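Local coordinates for protein glycosyl hydrolase, family 8 (Clostridium perfringens, PDB 3REN) that acts as an alpha-amylase, hydrolysing starch-like alpha-glucans, probably in a cleft of its (alpha/alpha)6-barrel, at residues 156-161 against 166-171; 193-198 against 219-224; 203-206 against 212-215; 236-241 against 246-251; 265-270 against 276-281. One frame throughout, in Å; residues are numbered along the deposited sequence. Where two conformers were deposited one is given.

How the interactions relate
All five interactions involve the loops and short strands that join successive helices of the (alpha/alpha)6-barrel, with parts of helices 188-201 and 231-243, and all but interaction 3, which falls between the segments of interaction 2, come in series along the chain. Interactions 1 to 4 form one continuous cluster. Interactions 1 and 2 reach the sheet of strands 168-170, 215-217 and 222-223, with centres 12 Å apart, and Asp224 of interaction 2 pairs with Arg213 of interaction 3. Tyr212, and more weakly Lys204, then leads to Glu248 of interaction 4, whose Arg241 also meets Asn197. Interaction 5 stands apart, following helix 249-262 in the chain, its nearest atoms about 6 Å from interaction 3.

Interaction 1: 156-161 against 166-171; sequences LVDYID and GNTTTL
Asp158 reaches across to Thr170 and links two small antiparallel sheets set among the helices of the (alpha/alpha)6-barrel: 156-161 lies largely on strand 155-160, and 166-171 contains edge strand 168-170 of the other sheet. The touching parts run 111° apart, a tight loop turning the chain from one sheet into the next.

The carboxylate supplies the side-chain grip. OD1 accepts from the backbone N of Thr170 at 2.8 Å through its syn lone pair, while OD2 meets Thr170 OG1; that second separation, 2.4 Å, is short enough for its exact value to be doubtful. With CG lying beside the backbone N, chi1 -70°, the Asp158 carboxylate is presented to both donors. A second hydroxyl, Thr169 OG1, donates to Leu156 O at 3.0 Å from well above the carbonyl plane.

Backbone bonds continue the contact toward Gly166. Asp158 N donates to Thr168 O at 2.9 Å, and Gly166 N to Tyr159 O at 3.0 Å. Water 1 gives Thr168 O another donor and accepts a weak bond from Tyr159 N.

Val157, a buried residue, packs its methyl groups against the backbone. Both rest against the carbonyl oxygen of Gly166; CG1 is also 4.0 Å from Asn167 CA, and CG2 comes within 3.6 Å of Gly166 O.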
# COMPACT_ATOMS: atom_id res chain seq x y z
N LEU A 156 -14.63 9.91 3.16
CA LEU A 156 -14.75 8.58 2.55
C LEU A 156 -14.67 7.48 3.61
O LEU A 156 -13.71 7.41 4.39
CB LEU A 156 -13.63 8.36 1.49
CG LEU A 156 -13.47 9.33 0.33
CD1 LEU A 156 -12.50 8.77 -0.73
CD2 LEU A 156 -14.85 9.55 -0.30
N VAL A 157 -15.67 6.62 3.64
CA VAL A 157 -15.64 5.48 4.54
C VAL A 157 -14.95 4.31 3.86
O VAL A 157 -14.86 4.28 2.60
CB VAL A 157 -17.07 5.10 5.03
CG1 VAL A 157 -17.73 6.34 5.66
CG2 VAL A 157 -17.90 4.58 3.88
N ASP A 158 -14.49 3.36 4.68
CA ASP A 158 -13.62 2.30 4.24
C ASP A 158 -14.32 1.30 3.35
O ASP A 158 -13.71 0.83 2.39
CB ASP A 158 -13.10 1.47 5.43
CG ASP A 158 -12.10 2.22 6.31
OD1 ASP A 158 -11.59 3.32 5.93
OD2 ASP A 158 -11.82 1.68 7.40
N TYR A 159 -15.53 0.90 3.74
CA TYR A 159 -16.12 -0.36 3.25
C TYR A 159 -17.37 -0.04 2.46
O TYR A 159 -18.14 0.82 2.84
CB TYR A 159 -16.41 -1.33 4.43
CG TYR A 159 -17.20 -2.58 4.01
CD1 TYR A 159 -16.56 -3.75 3.64
CD2 TYR A 159 -18.58 -2.52 3.91
CE1 TYR A 159 -17.30 -4.86 3.23
CE2 TYR A 159 -19.31 -3.58 3.50
CZ TYR A 159 -18.69 -4.74 3.17
OH TYR A 159 -19.51 -5.76 2.75
N ILE A 160 -17.56 -0.72 1.32
CA ILE A 160 -18.74 -0.48 0.46
C ILE A 160 -19.13 -1.84 -0.12
O ILE A 160 -18.27 -2.58 -0.60
CB ILE A 160 -18.51 0.49 -0.74
CG1 ILE A 160 -17.82 1.81 -0.35
CG2 ILE A 160 -19.84 0.76 -1.51
CD1 ILE A 160 -16.23 1.78 -0.48
N ASP A 161 -20.42 -2.20 -0.03
CA ASP A 161 -20.94 -3.34 -0.77
C ASP A 161 -22.20 -2.96 -1.54
O ASP A 161 -22.53 -1.79 -1.68
CB ASP A 161 -21.10 -4.61 0.10
CG ASP A 161 -22.16 -4.47 1.21
OD1 ASP A 161 -22.98 -3.54 1.17
OD2 ASP A 161 -22.16 -5.28 2.14
N GLY A 166 -19.95 1.38 5.11
CA GLY A 166 -19.67 1.48 6.55
C GLY A 166 -19.71 2.91 7.08
O GLY A 166 -20.25 3.81 6.45
N ASN A 167 -19.15 3.11 8.27
CA ASN A 167 -19.12 4.44 8.86
C ASN A 167 -17.81 4.68 9.61
O ASN A 167 -17.73 5.52 10.50
CB ASN A 167 -20.35 4.66 9.78
CG ASN A 167 -20.39 3.68 10.94
OD1 ASN A 167 -19.46 2.87 11.15
ND2 ASN A 167 -21.47 3.74 11.70
N THR A 168 -16.77 3.94 9.22
CA THR A 168 -15.46 4.14 9.78
C THR A 168 -14.48 4.49 8.68
O THR A 168 -14.67 4.09 7.51
CB THR A 168 -15.01 2.93 10.61
OG1 THR A 168 -15.10 1.76 9.81
CG2 THR A 168 -15.91 2.79 11.85
N THR A 169 -13.47 5.29 9.04
CA THR A 169 -12.44 5.75 8.14
C THR A 169 -11.07 5.42 8.74
O THR A 169 -10.65 6.03 9.73
CB THR A 169 -12.59 7.27 7.91
OG1 THR A 169 -13.87 7.51 7.35
CG2 THR A 169 -11.52 7.87 6.97
N THR A 170 -10.37 4.47 8.14
CA THR A 170 -9.01 4.15 8.57
C THR A 170 -8.13 5.24 7.99
O THR A 170 -8.29 5.61 6.83
CB THR A 170 -8.71 2.75 8.07
OG1 THR A 170 -9.73 1.91 8.61
CG2 THR A 170 -7.35 2.23 8.54
N LEU A 171 -7.25 5.82 8.79
CA LEU A 171 -6.48 6.95 8.32
C LEU A 171 -5.56 6.64 7.14
O LEU A 171 -5.38 7.49 6.27
CB LEU A 171 -5.69 7.64 9.45
CG LEU A 171 -6.44 8.78 10.18
CD1 LEU A 171 -7.61 8.15 10.98
CD2 LEU A 171 -5.52 9.56 11.12
O HOH W 1 -16.27 1.49 6.88

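Interaction 2: 193-198 against 219-224; sequences YEKSNS and ETQKYD. With EDO (1,2-ethanediol), chain K.
Lys195 extends from helix 188-201 until its ammonium end overlaps the amide of Gln221, on the turn of the hairpin formed by strands 215-217 and 222-223. Gln221 and Lys222 both lie opposite the single residue Tyr217 there, a G1 beta bulge, and Gln221 has the left-handed backbone conformation (phi 60°) expected of its first position. This is a surface contact of helix and hairpin whose two backbones stay well apart, Ser198 CA and Gln221 CA being 11.2 Å from each other.

Lys195 NZ donates to Gln221 OE1 at 2.8 Å, approaching in the carbonyl plane. The lysine leaves the helix with CG anti to the backbone N, chi1 177°, and bends at the next bond; Gln221 is bent likewise, and the two chains cross obliquely. The far side of the amide is held as well, since NE2 bonds to Glu218 O, which fixes its rotation.

A 1,2-ethanediol, probably from the crystallisation liquor, lies between helix and hairpin. Ser198 OG bonds its O1, although the 2.4 Å separation is doubtfully short. Tyr223, whose hydroxyl bonds Ile199 O on the helix, also brings its OH to 3.3 Å from C2 of the diol.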
# COMPACT_ATOMS: atom_id res chain seq x y z
N TYR A 193 -10.11 16.35 -0.14
CA TYR A 193 -8.73 16.51 0.30
C TYR A 193 -8.63 17.26 1.62
O TYR A 193 -7.89 16.83 2.52
CB TYR A 193 -7.85 17.23 -0.76
CG TYR A 193 -6.38 17.34 -0.35
CD1 TYR A 193 -5.94 18.32 0.54
CD2 TYR A 193 -5.43 16.44 -0.86
CE1 TYR A 193 -4.63 18.42 0.90
CE2 TYR A 193 -4.11 16.53 -0.51
CZ TYR A 193 -3.71 17.52 0.37
OH TYR A 193 -2.38 17.62 0.70
N GLU A 194 -9.34 18.39 1.73
CA GLU A 194 -9.31 19.24 2.94
C GLU A 194 -9.86 18.51 4.18
O GLU A 194 -9.27 18.59 5.26
CB GLU A 194 -10.06 20.56 2.75
CG GLU A 194 -9.51 21.50 1.67
CD GLU A 194 -8.12 22.10 1.99
OE1 GLU A 194 -7.91 22.62 3.12
OE2 GLU A 194 -7.23 22.06 1.10
N LYS A 195 -10.98 17.80 4.01
CA LYS A 195 -11.53 17.01 5.12
C LYS A 195 -10.61 15.85 5.54
O LYS A 195 -10.33 15.68 6.74
CB LYS A 195 -12.94 16.53 4.81
CG LYS A 195 -13.57 15.62 5.90
CD LYS A 195 -13.81 16.36 7.24
CE LYS A 195 -14.64 15.52 8.20
NZ LYS A 195 -14.58 16.00 9.62
N SER A 196 -10.16 15.07 4.57
CA SER A 196 -9.17 14.00 4.76
C SER A 196 -7.93 14.48 5.51
O SER A 196 -7.51 13.88 6.52
CB SER A 196 -8.77 13.42 3.39
OG SER A 196 -9.92 12.86 2.77
N ASN A 197 -7.35 15.58 5.03
CA ASN A 197 -6.16 16.10 5.64
C ASN A 197 -6.43 16.55 7.10
O ASN A 197 -5.60 16.34 8.00
CB ASN A 197 -5.57 17.24 4.81
CG ASN A 197 -4.17 17.60 5.26
OD1 ASN A 197 -3.29 16.72 5.41
ND2 ASN A 197 -3.94 18.90 5.51
N SER A 198 -7.62 17.11 7.31
CA SER A 198 -8.04 17.54 8.66
C SER A 198 -8.18 16.34 9.59
O SER A 198 -7.77 16.40 10.73
CB SER A 198 -9.31 18.38 8.60
OG SER A 198 -9.93 18.45 9.87
N GLU A 219 -19.49 9.29 12.76
CA GLU A 219 -20.64 9.64 13.61
C GLU A 219 -20.35 10.56 14.81
O GLU A 219 -21.09 11.51 15.08
CB GLU A 219 -21.42 8.38 14.05
CG GLU A 219 -22.60 8.04 13.08
CD GLU A 219 -23.72 9.11 13.13
OE1 GLU A 219 -24.03 9.60 14.24
OE2 GLU A 219 -24.29 9.47 12.08
N THR A 220 -19.26 10.28 15.52
CA THR A 220 -18.89 11.05 16.69
C THR A 220 -17.81 12.07 16.40
O THR A 220 -17.54 12.93 17.23
CB THR A 220 -18.36 10.11 17.78
OG1 THR A 220 -17.26 9.36 17.27
CG2 THR A 220 -19.42 9.14 18.22
N GLN A 221 -17.18 11.95 15.22
CA GLN A 221 -16.00 12.75 14.88
C GLN A 221 -14.85 12.48 15.86
O GLN A 221 -14.11 13.38 16.19
CB GLN A 221 -16.33 14.24 14.75
CG GLN A 221 -17.44 14.51 13.74
CD GLN A 221 -16.98 14.42 12.29
OE1 GLN A 221 -16.10 15.16 11.87
NE2 GLN A 221 -17.59 13.51 11.51
N LYS A 222 -14.73 11.25 16.33
CA LYS A 222 -13.64 10.88 17.27
C LYS A 222 -12.79 9.73 16.71
O LYS A 222 -13.19 9.06 15.75
CB LYS A 222 -14.21 10.45 18.63
CG LYS A 222 -15.08 11.52 19.37
CD LYS A 222 -14.27 12.72 19.85
CE LYS A 222 -15.14 13.61 20.71
NZ LYS A 222 -14.64 15.01 20.86
N TYR A 223 -11.65 9.47 17.35
CA TYR A 223 -10.73 8.42 16.91
C TYR A 223 -10.79 7.21 17.83
O TYR A 223 -11.42 7.27 18.90
CB TYR A 223 -9.30 8.99 16.85
CG TYR A 223 -9.16 10.16 15.91
CD1 TYR A 223 -8.69 9.97 14.60
CD2 TYR A 223 -9.47 11.46 16.32
CE1 TYR A 223 -8.55 11.05 13.71
CE2 TYR A 223 -9.35 12.54 15.43
CZ TYR A 223 -8.89 12.33 14.15
OH TYR A 223 -8.76 13.41 13.30
N ASP A 224 -10.17 6.10 17.42
CA ASP A 224 -10.01 4.94 18.29
C ASP A 224 -9.23 5.40 19.53
O ASP A 224 -8.62 6.47 19.52
CB ASP A 224 -9.21 3.84 17.57
CG ASP A 224 -7.72 4.22 17.37
OD1 ASP A 224 -7.39 4.82 16.33
OD2 ASP A 224 -6.89 3.98 18.28
C1 EDO K . -12.16 15.87 11.52
O1 EDO K . -11.54 16.79 10.62
C2 EDO K . -11.21 15.54 12.66
O2 EDO K . -11.47 16.50 13.68

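Interaction 3: 203-206 against 212-215; sequences GKIS and YRKV
Arg213 N donates to Gly203 O at 2.8 Å in a nearly straight bond (168° at the hydrogen), the main backbone tie between 203-206 and 212-215. Tyr212 CA sits 3.5 Å from that same oxygen as a CA-H...O contact, so Gly203 O is approached by two successive residues. Beyond it, water 2 joins the segments again: it donates to Ile205 O and accepts, at 2.8 Å, from Arg213 NH2 in the plane of the guanidinium. The other terminal nitrogen, NH1, is directed to Asp224 in a salt bridge and to Glu226 O, so the flat group is fixed in rotation at both ends.

A weaker polar contact is made by the side chains of the bridged pair, where Lys204 NZ meets Tyr212 OH in a long, weak bond of 3.4 Å. Each has a stronger partner, Pro210 O for the lysine and Glu248 for the tyrosine.

Packing follows from these anchors. Ile205 CD1 lies over one face of the Arg213 guanidinium, offset toward its rim and 3.6 Å from NE, and also touches the peptide joining Tyr212 to Arg213. Lys204 folds back through a bend at chi2 (-74°), although its CB starts away from the other segment, and lays CD 3.9 Å from Tyr212 CE1. The tyrosine side chain also touches Val237 and Ile238 of helix 231-243.

Taken together, this is an isolated beta bridge, Lys204 with Tyr212, that cinches the long connection between helix 188-201 and strand 215-217, one of the interhelical loops of an (alpha/alpha)6-barrel.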
# COMPACT_ATOMS: atom_id res chain seq x y z
N GLY A 203 -5.41 13.67 14.16
CA GLY A 203 -5.25 12.33 14.68
C GLY A 203 -3.86 11.95 15.14
O GLY A 203 -3.55 10.75 15.23
N LYS A 204 -3.01 12.92 15.46
CA LYS A 204 -1.72 12.58 16.08
C LYS A 204 -1.92 11.86 17.39
O LYS A 204 -2.87 12.16 18.12
CB LYS A 204 -0.86 13.81 16.37
CG LYS A 204 -0.17 14.41 15.16
CD LYS A 204 0.99 13.59 14.69
CE LYS A 204 1.83 14.42 13.71
NZ LYS A 204 2.93 13.61 13.08
N ILE A 205 -1.01 10.95 17.71
CA ILE A 205 -1.16 10.13 18.90
C ILE A 205 -0.76 10.99 20.10
O ILE A 205 -1.56 11.17 21.00
CB ILE A 205 -0.31 8.84 18.87
CG1 ILE A 205 -0.80 7.86 17.80
CG2 ILE A 205 -0.30 8.15 20.28
CD1 ILE A 205 -2.18 7.29 18.05
N SER A 206 0.48 11.50 20.10
CA SER A 206 0.97 12.34 21.21
C SER A 206 2.20 13.12 20.79
O SER A 206 2.73 12.94 19.69
CB SER A 206 1.29 11.49 22.48
OG SER A 206 2.51 10.75 22.34
N TYR A 212 0.17 8.26 14.20
CA TYR A 212 -1.21 8.53 13.93
C TYR A 212 -2.15 7.50 14.49
O TYR A 212 -1.81 6.31 14.58
CB TYR A 212 -1.46 8.65 12.42
CG TYR A 212 -0.88 9.91 11.89
CD1 TYR A 212 -1.54 11.11 12.09
CD2 TYR A 212 0.38 9.92 11.28
CE1 TYR A 212 -0.99 12.30 11.62
CE2 TYR A 212 0.90 11.10 10.77
CZ TYR A 212 0.19 12.29 10.94
OH TYR A 212 0.69 13.49 10.47
N ARG A 213 -3.35 7.97 14.83
CA ARG A 213 -4.47 7.08 15.16
C ARG A 213 -4.76 6.17 13.99
O ARG A 213 -4.53 6.54 12.83
CB ARG A 213 -5.75 7.88 15.48
CG ARG A 213 -5.76 8.58 16.84
CD ARG A 213 -5.99 7.60 17.97
NE ARG A 213 -5.46 8.09 19.24
CZ ARG A 213 -5.19 7.31 20.29
NH1 ARG A 213 -5.39 6.00 20.24
NH2 ARG A 213 -4.68 7.86 21.39
N LYS A 214 -5.26 5.01 14.30
CA LYS A 214 -5.73 4.06 13.33
C LYS A 214 -7.07 4.36 12.61
O LYS A 214 -7.10 4.30 11.42
CB LYS A 214 -5.78 2.65 13.93
CG LYS A 214 -5.88 1.62 12.90
CD LYS A 214 -6.46 0.32 13.30
CE LYS A 214 -5.87 -0.17 14.56
N VAL A 215 -8.11 4.71 13.35
CA VAL A 215 -9.48 4.88 12.77
C VAL A 215 -10.14 6.18 13.21
O VAL A 215 -9.94 6.62 14.35
CB VAL A 215 -10.49 3.74 13.20
CG1 VAL A 215 -11.77 3.75 12.33
CG2 VAL A 215 -9.86 2.35 13.13
O HOH W 2 -4.03 10.63 21.42

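Interaction 4: 236-241 against 246-251; sequences IVILNR and ENEESS
Arg241 lies at the centre of this contact, gripped by three consecutive residues, Glu246, Asn247 and Glu248. Its NE donates to Glu248 OE2 at 2.7 Å, close to the guanidinium plane and on the anti side of the carboxylate, in a salt bridge whose two planes stand 70° apart. Its NH2 donates to Asn247 O at 2.9 Å. Glu246 adds a different kind of contact: its CB covers one guanidinium face, 3.6 Å from CZ, and OE1 lies 3.6 Å from NH1 but well out of the plane, an attraction of charges without an N-H aimed at it. Bends at chi2 and chi3 (-87° and -75°) curl the arginine back over the turn, while Glu246 N closes that turn by donating to Arg241 O at 2.8 Å. Nearby, Ile238 CG2 packs 4.0 Å from Glu248 CG.

A second shell holds these groups. Tyr193 OH bonds Glu246 OE2, Glu248 has Tyr212 as a second partner, and Arg241 NH1 has Asn197 and Glu201, so the guanidinium is surrounded by carboxylates and amide oxygens. Glu248 is the N-cap of the following helix, whose start would probably favour its negative charge. Just ahead of it, Asn247 OD1 accepts from Glu249 N at 3.0 Å, an Asx turn.

The network thus secures the short connection between consecutive helices 231-243 and 249-262 of the (alpha/alpha)6-barrel. Helix 188-201 supplies charged and polar partners, while helix 283-296 meets Ile238 and Leu239.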
# COMPACT_ATOMS: atom_id res chain seq x y z
N ILE A 236 2.10 4.36 6.29
CA ILE A 236 1.31 4.61 5.09
C ILE A 236 0.81 6.07 5.16
O ILE A 236 0.98 6.83 4.19
CB ILE A 236 0.15 3.61 4.92
CG1 ILE A 236 0.71 2.22 4.65
CG2 ILE A 236 -0.80 4.04 3.71
CD1 ILE A 236 -0.26 1.09 4.92
N VAL A 237 0.24 6.47 6.29
CA VAL A 237 -0.28 7.85 6.42
C VAL A 237 0.85 8.86 6.17
O VAL A 237 0.67 9.87 5.46
CB VAL A 237 -0.86 8.10 7.83
CG1 VAL A 237 -1.14 9.57 8.03
CG2 VAL A 237 -2.12 7.23 8.08
N ILE A 238 2.02 8.62 6.78
CA ILE A 238 3.17 9.53 6.63
C ILE A 238 3.62 9.64 5.19
O ILE A 238 3.80 10.76 4.70
CB ILE A 238 4.35 9.11 7.54
CG1 ILE A 238 3.96 9.30 9.01
CG2 ILE A 238 5.63 9.85 7.17
CD1 ILE A 238 4.84 8.51 10.01
N LEU A 239 3.77 8.49 4.51
CA LEU A 239 4.11 8.51 3.09
C LEU A 239 3.06 9.28 2.28
O LEU A 239 3.44 10.08 1.43
CB LEU A 239 4.32 7.11 2.54
CG LEU A 239 4.71 6.90 1.08
CD1 LEU A 239 6.05 7.58 0.76
CD2 LEU A 239 4.86 5.42 0.86
N ASN A 240 1.76 9.08 2.56
CA ASN A 240 0.69 9.82 1.84
C ASN A 240 0.81 11.32 2.05
O ASN A 240 0.71 12.09 1.12
CB ASN A 240 -0.73 9.34 2.26
CG ASN A 240 -1.09 7.97 1.68
OD1 ASN A 240 -0.51 7.56 0.68
ND2 ASN A 240 -2.04 7.26 2.29
N ARG A 241 1.02 11.74 3.29
CA ARG A 241 1.18 13.15 3.62
C ARG A 241 2.32 13.81 2.85
O ARG A 241 2.16 14.90 2.31
CB ARG A 241 1.44 13.28 5.12
CG ARG A 241 0.17 13.14 6.00
CD ARG A 241 -0.50 14.51 6.17
NE ARG A 241 0.26 15.33 7.11
CZ ARG A 241 -0.04 16.57 7.48
NH1 ARG A 241 -1.09 17.22 6.99
NH2 ARG A 241 0.76 17.18 8.34
N GLU A 246 2.58 17.69 2.22
CA GLU A 246 2.33 18.10 3.62
C GLU A 246 3.56 17.85 4.51
O GLU A 246 4.52 17.18 4.09
CB GLU A 246 1.12 17.36 4.19
CG GLU A 246 -0.15 17.46 3.37
CD GLU A 246 -0.80 18.85 3.41
OE1 GLU A 246 -0.55 19.63 4.38
OE2 GLU A 246 -1.56 19.17 2.46
N ASN A 247 3.50 18.34 5.75
CA ASN A 247 4.65 18.32 6.66
C ASN A 247 4.63 17.13 7.62
O ASN A 247 3.68 16.98 8.36
CB ASN A 247 4.66 19.62 7.48
CG ASN A 247 5.89 19.74 8.41
OD1 ASN A 247 6.14 18.87 9.25
ND2 ASN A 247 6.65 20.81 8.24
N GLU A 248 5.68 16.32 7.60
CA GLU A 248 5.88 15.21 8.54
C GLU A 248 7.28 15.24 9.19
O GLU A 248 7.84 14.20 9.48
CB GLU A 248 5.69 13.85 7.83
CG GLU A 248 4.22 13.53 7.45
CD GLU A 248 3.25 13.55 8.66
OE1 GLU A 248 3.69 13.25 9.76
OE2 GLU A 248 2.05 13.88 8.51
N GLU A 249 7.79 16.42 9.48
CA GLU A 249 9.10 16.55 10.07
C GLU A 249 9.26 15.83 11.43
O GLU A 249 10.18 15.10 11.60
CB GLU A 249 9.49 18.03 10.19
CG GLU A 249 9.58 18.78 8.87
CD GLU A 249 10.15 20.19 8.98
OE1 GLU A 249 9.56 21.08 9.59
N SER A 250 8.29 15.95 12.31
CA SER A 250 8.41 15.35 13.64
C SER A 250 8.21 13.85 13.66
O SER A 250 8.79 13.14 14.48
CB SER A 250 7.50 16.04 14.68
OG SER A 250 6.13 15.74 14.47
N SER A 251 7.38 13.34 12.75
CA SER A 251 7.15 11.91 12.71
C SER A 251 8.36 11.19 12.13
O SER A 251 8.78 10.14 12.63
CB SER A 251 5.92 11.61 11.87
OG SER A 251 5.74 10.21 11.83

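Interaction 5: 265-270 against 276-281; sequences LVATYN and ATSQIE
Tyr269 and Ala276 form a single beta bridge, their CA atoms 4.4 Å apart, beside which Thr277 N donates to Thr268 O at 2.9 Å; farther on, Ala267 N makes a weak bond to Ile280 O.

The two threonines then meet hydroxyl to hydroxyl: Thr268 OG1 and Thr277 OG1 are hydrogen-bonded at 2.7 Å, with the side chains at about a right angle. Both hydroxyls take the crowded position between backbone N and carbonyl carbon (chi1 67° and 46°), which turns them to each other. Water 3 lies 2.6 Å from Thr268 OG1 and bonds weakly to Thr277 O.

On the buried side, Val266 CG2 rests 3.8 Å from Ala276 CB and also touches Ser278 O. The Tyr269 ring reaches the same methyl group, CE1 to Ala276 CB being 4.1 Å. Its hydroxyl accepts from Val266 N at 3.0 Å, pinning the ring along its own segment, and Trp254 and Phe231 pack edge-to-face with it. Ser278 OG accepts from Ile280 N, an ST turn that shapes the chain before Glu281, whose carboxylate bonds Tyr286.

The arrangement is a hairpin-like loop with a single bridge, whose strand 268-270 also pairs antiparallel with 228-230, and it forms the connection between helices 249-262 and 283-296 of the (alpha/alpha)6-barrel.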
# COMPACT_ATOMS: atom_id res chain seq x y z
N LEU A 265 12.71 -1.74 13.25
CA LEU A 265 11.35 -1.24 13.51
C LEU A 265 10.38 -2.41 13.60
O LEU A 265 10.50 -3.42 12.86
CB LEU A 265 10.92 -0.23 12.44
CG LEU A 265 11.78 1.04 12.32
CD1 LEU A 265 11.63 1.71 10.92
CD2 LEU A 265 11.46 2.08 13.45
N VAL A 266 9.44 -2.31 14.53
CA VAL A 266 8.50 -3.40 14.77
C VAL A 266 7.03 -2.96 14.54
O VAL A 266 6.77 -1.80 14.22
CB VAL A 266 8.65 -3.99 16.20
CG1 VAL A 266 9.94 -4.84 16.30
CG2 VAL A 266 8.67 -2.90 17.25
N ALA A 267 6.09 -3.89 14.73
CA ALA A 267 4.68 -3.69 14.33
C ALA A 267 3.89 -2.69 15.15
O ALA A 267 2.96 -2.05 14.65
CB ALA A 267 3.92 -5.05 14.31
N THR A 268 4.22 -2.58 16.44
CA THR A 268 3.49 -1.70 17.36
C THR A 268 4.40 -1.01 18.41
O THR A 268 5.43 -1.59 18.86
CB THR A 268 2.31 -2.45 18.14
OG1 THR A 268 2.82 -3.43 19.04
CG2 THR A 268 1.27 -3.12 17.20
N TYR A 269 3.99 0.19 18.82
CA TYR A 269 4.68 0.95 19.86
C TYR A 269 3.63 1.50 20.84
O TYR A 269 2.48 1.73 20.46
CB TYR A 269 5.44 2.12 19.24
CG TYR A 269 6.58 1.63 18.37
CD1 TYR A 269 7.81 1.34 18.93
CD2 TYR A 269 6.40 1.41 17.01
CE1 TYR A 269 8.86 0.88 18.18
CE2 TYR A 269 7.43 0.96 16.23
CZ TYR A 269 8.66 0.68 16.83
OH TYR A 269 9.72 0.21 16.09
N ASN A 270 4.03 1.72 22.08
CA ASN A 270 3.11 2.29 23.06
C ASN A 270 2.92 3.78 22.76
O ASN A 270 3.90 4.48 22.53
CB ASN A 270 3.66 2.08 24.48
CG ASN A 270 2.78 2.76 25.52
OD1 ASN A 270 2.94 3.95 25.79
ND2 ASN A 270 1.79 2.04 26.01
N ALA A 276 8.63 -0.13 22.03
CA ALA A 276 8.20 -1.28 21.28
C ALA A 276 7.23 -2.10 22.12
O ALA A 276 7.46 -2.31 23.32
CB ALA A 276 9.39 -2.14 20.90
N THR A 277 6.16 -2.56 21.49
CA THR A 277 5.21 -3.44 22.16
C THR A 277 5.00 -4.69 21.34
O THR A 277 4.08 -5.47 21.62
CB THR A 277 3.86 -2.76 22.45
OG1 THR A 277 3.40 -2.04 21.29
CG2 THR A 277 3.98 -1.76 23.60
N SER A 278 5.87 -4.91 20.35
CA SER A 278 5.83 -6.10 19.52
C SER A 278 7.25 -6.51 19.22
O SER A 278 8.14 -5.69 19.29
CB SER A 278 5.10 -5.80 18.18
OG SER A 278 5.13 -6.95 17.33
N GLN A 279 7.47 -7.77 18.89
CA GLN A 279 8.78 -8.17 18.35
C GLN A 279 8.75 -8.40 16.84
O GLN A 279 9.74 -8.84 16.24
CB GLN A 279 9.24 -9.47 19.01
CG GLN A 279 9.87 -9.27 20.36
CD GLN A 279 10.14 -10.62 21.02
OE1 GLN A 279 9.22 -11.28 21.51
NE2 GLN A 279 11.41 -11.05 21.00
N ILE A 280 7.60 -8.13 16.24
CA ILE A 280 7.38 -8.51 14.85
C ILE A 280 7.89 -7.42 13.91
O ILE A 280 7.47 -6.27 14.00
CB ILE A 280 5.88 -8.82 14.57
CG1 ILE A 280 5.36 -9.92 15.52
CG2 ILE A 280 5.63 -9.20 13.08
CD1 ILE A 280 6.23 -11.19 15.64
N GLU A 281 8.79 -7.81 13.00
CA GLU A 281 9.21 -6.94 11.91
C GLU A 281 8.41 -7.33 10.63
O GLU A 281 7.88 -8.43 10.55
CB GLU A 281 10.69 -7.13 11.65
CG GLU A 281 11.64 -6.48 12.65
CD GLU A 281 13.07 -6.84 12.30
OE1 GLU A 281 13.80 -5.98 11.77
OE2 GLU A 281 13.44 -8.03 12.49
O HOH W 3 1.40 -5.61 19.42